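Local coordinates for mandelate racemase/muconate lactonizing enzyme-like protein (Rubrobacter xylanophilus DSM 9941, PDB 3CYJ) that belongs to the enolase superfamily, with a barrel domain that holds a sodium ion in this structure, its own function being unassigned, at residues R179-A184 against V189-D194. Residues are numbered along the deposited sequence; the frame is centred on the assembly and turned at random.
With NA (sodium ion), chain E.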
ATOM      1  N   ARG A 179     -14.140  32.745 -20.045  1.00 48.29           N
ATOM      2  CA  ARG A 179     -13.518  33.789 -20.873  1.00 48.92           C
ATOM      3  C   ARG A 179     -14.071  35.177 -20.584  1.00 48.68           C
ATOM      4  O   ARG A 179     -13.297  36.120 -20.465  1.00 49.02           O
ATOM      5  CB  ARG A 179     -13.597  33.432 -22.357  1.00 48.51           C
ATOM      6  CG  ARG A 179     -12.508  32.385 -22.693  1.00 51.22           C
ATOM      7  CD  ARG A 179     -12.359  32.150 -24.176  1.00 57.42           C
ATOM      8  NE  ARG A 179     -13.657  31.818 -24.747  1.00 60.93           N
ATOM      9  CZ  ARG A 179     -13.953  30.618 -25.256  1.00 63.01           C
ATOM     10  NH1 ARG A 179     -12.992  29.655 -25.259  1.00 57.86           N
ATOM     11  NH2 ARG A 179     -15.192  30.407 -25.771  1.00 58.81           N
ATOM     12  N   ALA A 180     -15.392  35.273 -20.426  1.00 48.68           N
ATOM     13  CA  ALA A 180     -16.077  36.515 -20.024  1.00 49.08           C
ATOM     14  C   ALA A 180     -15.680  37.015 -18.650  1.00 49.74           C
ATOM     15  O   ALA A 180     -15.530  38.231 -18.421  1.00 51.05           O
ATOM     16  CB  ALA A 180     -17.623  36.342 -20.074  1.00 48.98           C
ATOM     17  N   ALA A 181     -15.528  36.083 -17.720  1.00 49.42           N
ATOM     18  CA  ALA A 181     -15.072  36.430 -16.369  1.00 49.11           C
ATOM     19  C   ALA A 181     -13.626  36.960 -16.405  1.00 48.14           C
ATOM     20  O   ALA A 181     -13.279  37.899 -15.701  1.00 48.65           O
ATOM     21  CB  ALA A 181     -15.217  35.185 -15.397  1.00 47.15           C
ATOM     22  N   ARG A 182     -12.782  36.337 -17.205  1.00 47.80           N
ATOM     23  CA  ARG A 182     -11.399  36.782 -17.291  1.00 49.35           C
ATOM     24  C   ARG A 182     -11.287  38.222 -17.852  1.00 50.48           C
ATOM     25  O   ARG A 182     -10.448  39.035 -17.394  1.00 50.25           O
ATOM     26  CB  ARG A 182     -10.551  35.809 -18.119  1.00 48.87           C
ATOM     27  CG  ARG A 182      -9.077  36.285 -18.322  1.00 48.71           C
ATOM     28  CD  ARG A 182      -8.402  36.570 -16.976  1.00 44.08           C
ATOM     29  NE  ARG A 182      -7.942  35.358 -16.353  1.00 44.59           N
ATOM     30  CZ  ARG A 182      -7.575  35.282 -15.079  1.00 44.82           C
ATOM     31  NH1 ARG A 182      -7.639  36.373 -14.326  1.00 42.14           N
ATOM     32  NH2 ARG A 182      -7.113  34.135 -14.574  1.00 37.62           N
ATOM     33  N   GLU A 183     -12.165  38.525 -18.812  1.00 51.45           N
ATOM     34  CA  GLU A 183     -12.169  39.814 -19.473  1.00 53.54           C
ATOM     35  C   GLU A 183     -12.551  40.883 -18.459  1.00 53.12           C
ATOM     36  O   GLU A 183     -11.911  41.924 -18.356  1.00 52.06           O
ATOM     37  CB  GLU A 183     -13.114  39.811 -20.685  1.00 54.65           C
ATOM     38  CG  GLU A 183     -13.095  41.129 -21.510  1.00 59.99           C
ATOM     39  CD  GLU A 183     -13.986  42.214 -20.888  1.00 67.71           C
ATOM     40  OE1 GLU A 183     -15.041  41.852 -20.304  1.00 67.08           O
ATOM     41  OE2 GLU A 183     -13.615  43.422 -20.953  1.00 70.67           O
ATOM     42  N   ALA A 184     -13.597  40.590 -17.700  1.00 52.95           N
ATOM     43  CA  ALA A 184     -14.032  41.462 -16.630  1.00 52.53           C
ATOM     44  C   ALA A 184     -12.966  41.800 -15.536  1.00 52.64           C
ATOM     45  O   ALA A 184     -13.009  42.866 -14.948  1.00 53.12           O
ATOM     46  CB  ALA A 184     -15.308  40.912 -16.016  1.00 51.27           C
ATOM     47  N   VAL A 189      -6.109  39.406 -11.373  1.00 52.53           N
ATOM     48  CA  VAL A 189      -7.048  38.874 -10.402  1.00 49.93           C
ATOM     49  C   VAL A 189      -7.097  37.338 -10.565  1.00 48.75           C
ATOM     50  O   VAL A 189      -7.207  36.810 -11.675  1.00 48.14           O
ATOM     51  CB  VAL A 189      -8.437  39.516 -10.601  1.00 50.30           C
ATOM     52  CG1 VAL A 189      -9.493  38.823  -9.762  1.00 49.65           C
ATOM     53  CG2 VAL A 189      -8.395  41.025 -10.315  1.00 47.42           C
ATOM     54  N   GLU A 190      -6.956  36.635  -9.457  1.00 46.78           N
ATOM     55  CA  GLU A 190      -7.051  35.190  -9.448  1.00 46.17           C
ATOM     56  C   GLU A 190      -8.476  34.720  -9.736  1.00 44.54           C
ATOM     57  O   GLU A 190      -9.441  35.185  -9.103  1.00 44.03           O
ATOM     58  CB  GLU A 190      -6.578  34.665  -8.078  1.00 47.08           C
ATOM     59  CG  GLU A 190      -6.357  33.162  -8.022  1.00 49.46           C
ATOM     60  CD  GLU A 190      -6.302  32.615  -6.579  1.00 56.37           C
ATOM     61  OE1 GLU A 190      -5.719  33.352  -5.713  1.00 56.29           O
ATOM     62  OE2 GLU A 190      -6.814  31.452  -6.343  1.00 55.08           O
ATOM     63  N   LEU A 191      -8.621  33.831 -10.710  1.00 42.42           N
ATOM     64  CA  LEU A 191      -9.958  33.312 -11.009  1.00 42.34           C
ATOM     65  C   LEU A 191     -10.144  31.868 -10.536  1.00 41.88           C
ATOM     66  O   LEU A 191      -9.432  30.986 -10.982  1.00 43.03           O
ATOM     67  CB  LEU A 191     -10.319  33.457 -12.499  1.00 41.92           C
ATOM     68  CG  LEU A 191     -11.715  33.001 -12.946  1.00 42.63           C
ATOM     69  CD1 LEU A 191     -12.912  33.737 -12.240  1.00 38.08           C
ATOM     70  CD2 LEU A 191     -11.853  33.004 -14.459  1.00 41.00           C
ATOM     71  N   MET A 192     -11.130  31.639  -9.659  1.00 40.42           N
ATOM     72  CA  MET A 192     -11.354  30.363  -9.030  1.00 37.93           C
ATOM     73  C   MET A 192     -12.697  29.807  -9.506  1.00 37.60           C
ATOM     74  O   MET A 192     -13.654  30.558  -9.687  1.00 37.29           O
ATOM     75  CB  MET A 192     -11.414  30.593  -7.508  1.00 38.59           C
ATOM     76  CG  MET A 192     -10.212  31.436  -6.866  1.00 35.13           C
ATOM     77  SD  MET A 192     -10.562  32.115  -5.252  1.00 28.21           S
ATOM     78  CE  MET A 192     -10.769  30.580  -4.337  1.00 31.36           C
ATOM     79  N   VAL A 193     -12.789  28.487  -9.714  1.00 37.10           N
ATOM     80  CA  VAL A 193     -14.085  27.861 -10.096  1.00 35.64           C
ATOM     81  C   VAL A 193     -14.589  26.810  -9.088  1.00 35.52           C
ATOM     82  O   VAL A 193     -13.805  26.158  -8.393  1.00 35.00           O
ATOM     83  CB  VAL A 193     -14.125  27.333 -11.577  1.00 35.04           C
ATOM     84  CG1 VAL A 193     -13.814  28.501 -12.631  1.00 33.86           C
ATOM     85  CG2 VAL A 193     -13.222  26.119 -11.773  1.00 36.36           C
ATOM     86  N   ASP A 194     -15.907  26.653  -9.027  1.00 34.98           N
ATOM     87  CA  ASP A 194     -16.527  25.707  -8.146  1.00 35.54           C
ATOM     88  C   ASP A 194     -17.530  24.899  -8.969  1.00 36.49           C
ATOM     89  O   ASP A 194     -18.408  25.478  -9.590  1.00 35.87           O
ATOM     90  CB  ASP A 194     -17.179  26.432  -6.968  1.00 33.86           C
ATOM     91  CG  ASP A 194     -17.801  25.474  -5.943  1.00 36.25           C
ATOM     92  OD1 ASP A 194     -17.799  24.206  -6.080  1.00 36.49           O
ATOM     93  OD2 ASP A 194     -18.377  25.997  -4.985  1.00 37.74           O
TER
HETATM   94 NA    NA E 371     -18.689  24.409  -3.130  1.00 55.39          NA
HETATM   95  O   HOH W   1      -6.176  32.785 -11.760  1.00 47.14           O
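Arg182 and Ala181, neighbours on helix 174-185, meet Val189, just before strand 190-194, and Leu191 within it, in the second half of a beta-alpha-beta unit of the enolase-type TIM barrel. The one direct hydrogen bond between the two segments runs from Arg182 NH1 to Val189 O, 2.7 Å long with an N-H...O angle of 159°. It lies in the guanidinium plane and meets the carbonyl nearly head-on. Leu191 sits differently against the same group: its CB lies over one face of the guanidinium, 3.9 Å from NH2. Arginine suits this border position because its edge can serve polar backbone atoms while its flat face rests on hydrocarbon. The chain leaves the helix with CG anti to the backbone N (chi1 176°), then bends at chi2 and chi3, which brings the guanidinium to the start of the strand.

Deeper in, Ala181 CB meets Leu191 CD2 at 4.1 Å, with CD1 almost as near. A methyl group lets the helix come close to the sheet, and the branched leucine fills the layer between them. Leu152 of helix 145-157 packs on both residues, and Met165 of strand 162-166 also touches Ala181.

Further bonds fix the rotation of the guanidinium. NH1 also bonds to Gly186 O and NH2 to Ala215 O, so the arginine ties the turn between its own helix and strand 190-194 to the end of helix 201-215. A water 2.9 Å from Leu191 N accepts that N-H and also one from Arg182 NH2. At the far end of the strand, Asp194 joins Glu221 and Glu222 in binding sodium; Lys166 NZ hydrogen-bonds to the same carboxylate oxygen, Asp194 OD2, that lies 2.5 Å from the ion.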